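Local coordinates for putative mRNA export protein (PDB 4WP2), which probably takes part in the export of mRNA from the nucleus to the cytoplasm and is represented here by its C-terminal UBA domain, at residues W34-E37 and L38-S42. Residues are numbered along the deposited sequence; the frame is centred on the assembly and turned at random.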
loop_
_atom_site.group_PDB
_atom_site.type_symbol
_atom_site.label_atom_id
_atom_site.label_comp_id
_atom_site.label_asym_id
_atom_site.label_seq_id
_atom_site.Cartn_x
_atom_site.Cartn_y
_atom_site.Cartn_z
ATOM N N TRP A 34 -41.618 2.617 12.259
ATOM C CA TRP A 34 -40.521 3.166 11.452
ATOM C C TRP A 34 -40.784 3.135 9.946
ATOM O O TRP A 34 -39.880 3.358 9.145
ATOM C CB TRP A 34 -39.219 2.434 11.783
ATOM C CG TRP A 34 -38.806 2.683 13.188
ATOM C CD1 TRP A 34 -39.145 1.950 14.281
ATOM C CD2 TRP A 34 -37.983 3.752 13.661
ATOM N NE1 TRP A 34 -38.580 2.491 15.407
ATOM C CE2 TRP A 34 -37.868 3.606 15.054
ATOM C CE3 TRP A 34 -37.338 4.826 13.040
ATOM C CZ2 TRP A 34 -37.126 4.488 15.840
ATOM C CZ3 TRP A 34 -36.603 5.701 13.821
ATOM C CH2 TRP A 34 -36.502 5.525 15.202
ATOM N N ASN A 35 -42.045 2.946 9.576
ATOM C CA ASN A 35 -42.474 3.091 8.193
ATOM C C ASN A 35 -42.541 4.584 7.880
ATOM O O ASN A 35 -43.339 5.308 8.486
ATOM C CB ASN A 35 -43.849 2.459 7.985
ATOM C CG ASN A 35 -44.296 2.480 6.533
ATOM O OD1 ASN A 35 -44.508 3.539 5.951
ATOM N ND2 ASN A 35 -44.575 1.301 5.991
ATOM N N LEU A 36 -41.730 5.051 6.937
ATOM C CA LEU A 36 -41.651 6.486 6.675
ATOM C C LEU A 36 -42.985 7.081 6.258
ATOM O O LEU A 36 -43.362 8.167 6.705
ATOM C CB LEU A 36 -40.623 6.794 5.584
ATOM C CG LEU A 36 -40.470 8.292 5.293
ATOM C CD1 LEU A 36 -39.894 9.031 6.500
ATOM C CD2 LEU A 36 -39.626 8.536 4.050
ATOM N N GLU A 37 -43.681 6.397 5.363
ATOM C CA GLU A 37 -44.938 6.917 4.852
ATOM C C GLU A 37 -45.993 7.012 5.956
ATOM O O GLU A 37 -46.722 7.991 6.034
ATOM C CB GLU A 37 -45.446 6.062 3.693
ATOM C CG GLU A 37 -44.636 6.243 2.414
ATOM C CD GLU A 37 -44.617 7.688 1.925
ATOM O OE1 GLU A 37 -45.697 8.314 1.845
ATOM O OE2 GLU A 37 -43.515 8.197 1.626
ATOM N N LEU A 38 -46.066 5.998 6.809
ATOM C CA LEU A 38 -47.054 5.993 7.884
ATOM C C LEU A 38 -46.735 7.078 8.919
ATOM O O LEU A 38 -47.636 7.672 9.506
ATOM C CB LEU A 38 -47.107 4.625 8.556
ATOM C CG LEU A 38 -47.737 3.486 7.750
ATOM C CD1 LEU A 38 -47.672 2.201 8.552
ATOM C CD2 LEU A 38 -49.157 3.788 7.316
ATOM N N ALA A 39 -45.446 7.329 9.139
ATOM C CA ALA A 39 -45.018 8.393 10.038
ATOM C C ALA A 39 -45.466 9.764 9.522
ATOM O O ALA A 39 -46.009 10.583 10.275
ATOM C CB ALA A 39 -43.490 8.353 10.216
ATOM N N LEU A 40 -45.253 10.019 8.234
ATOM C CA LEU A 40 -45.613 11.310 7.652
ATOM C C LEU A 40 -47.117 11.517 7.651
ATOM O O LEU A 40 -47.601 12.629 7.878
ATOM C CB LEU A 40 -45.068 11.427 6.225
ATOM C CG LEU A 40 -43.554 11.535 6.121
ATOM C CD1 LEU A 40 -43.108 11.496 4.663
ATOM C CD2 LEU A 40 -43.082 12.823 6.798
ATOM N N GLN A 41 -47.846 10.438 7.386
ATOM C CA GLN A 41 -49.300 10.434 7.453
ATOM C C GLN A 41 -49.791 10.821 8.849
ATOM O O GLN A 41 -50.740 11.585 8.987
ATOM C CB GLN A 41 -49.817 9.059 7.041
ATOM C CG GLN A 41 -51.318 8.920 7.007
ATOM C CD GLN A 41 -51.748 7.508 6.664
ATOM O OE1 GLN A 41 -52.050 6.701 7.544
ATOM N NE2 GLN A 41 -51.768 7.200 5.372
ATOM N N SER A 42 -49.152 10.287 9.881
ATOM C CA SER A 42 -49.518 10.627 11.253
ATOM C C SER A 42 -49.268 12.104 11.530
ATOM O O SER A 42 -50.064 12.760 12.193
ATOM C CB SER A 42 -48.745 9.774 12.252
ATOM O OG SER A 42 -49.002 8.397 12.029
#
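Asn35 O receives Ala39 N at 3.0 Å to open the first turn of helix 36-46, and Leu36 O with Leu40 N and Glu37 O with Gln41 N carry the same i to i+4 ladder onward. The side chain of Asn35 turns back over this start. With CG anti to the backbone N (chi1 -175°), the amide swings toward the helix, and OD1 accepts from Leu38 N over 3.0 Å, the N-H pointing at it within about 20° of straight. The donor stands tilted 33° from the plane of the amide carbonyl. This is an N-cap: one side-chain oxygen takes an N-H of the first turn, where no carbonyl of an earlier helical turn exists for the usual i to i+4 bond. The isobutyl group of Leu38 lies across the same amide, its CG 3.7 Å from Asn35 OD1 and its CD1 3.9 Å from Asn35 CB, so the polar cap also has an apolar neighbour. In this UBA domain of the Mex67 protein, built on a compact three-helix core, helix 36-46 packs beside helix 2-17. Leu36 and Leu40, one turn apart, face that helix; Leu36 touches Val13, and Leu40 reaches Arg16 and Thr17. Between the two leucines the touch is light, Leu36 CG to Leu40 CD1 at 4.2 Å; the nearer approach of Leu40 is to backbone, its CG 3.4 Å from Leu36 O. The methyl of Ala39 touches Leu28. One turn after Leu38, Ser42 OG hydrogen-bonds back to Leu38 O at 3.0 Å, meeting the carbonyl from the face opposite Ser42 N, so that two donors from a single residue grip this oxygen.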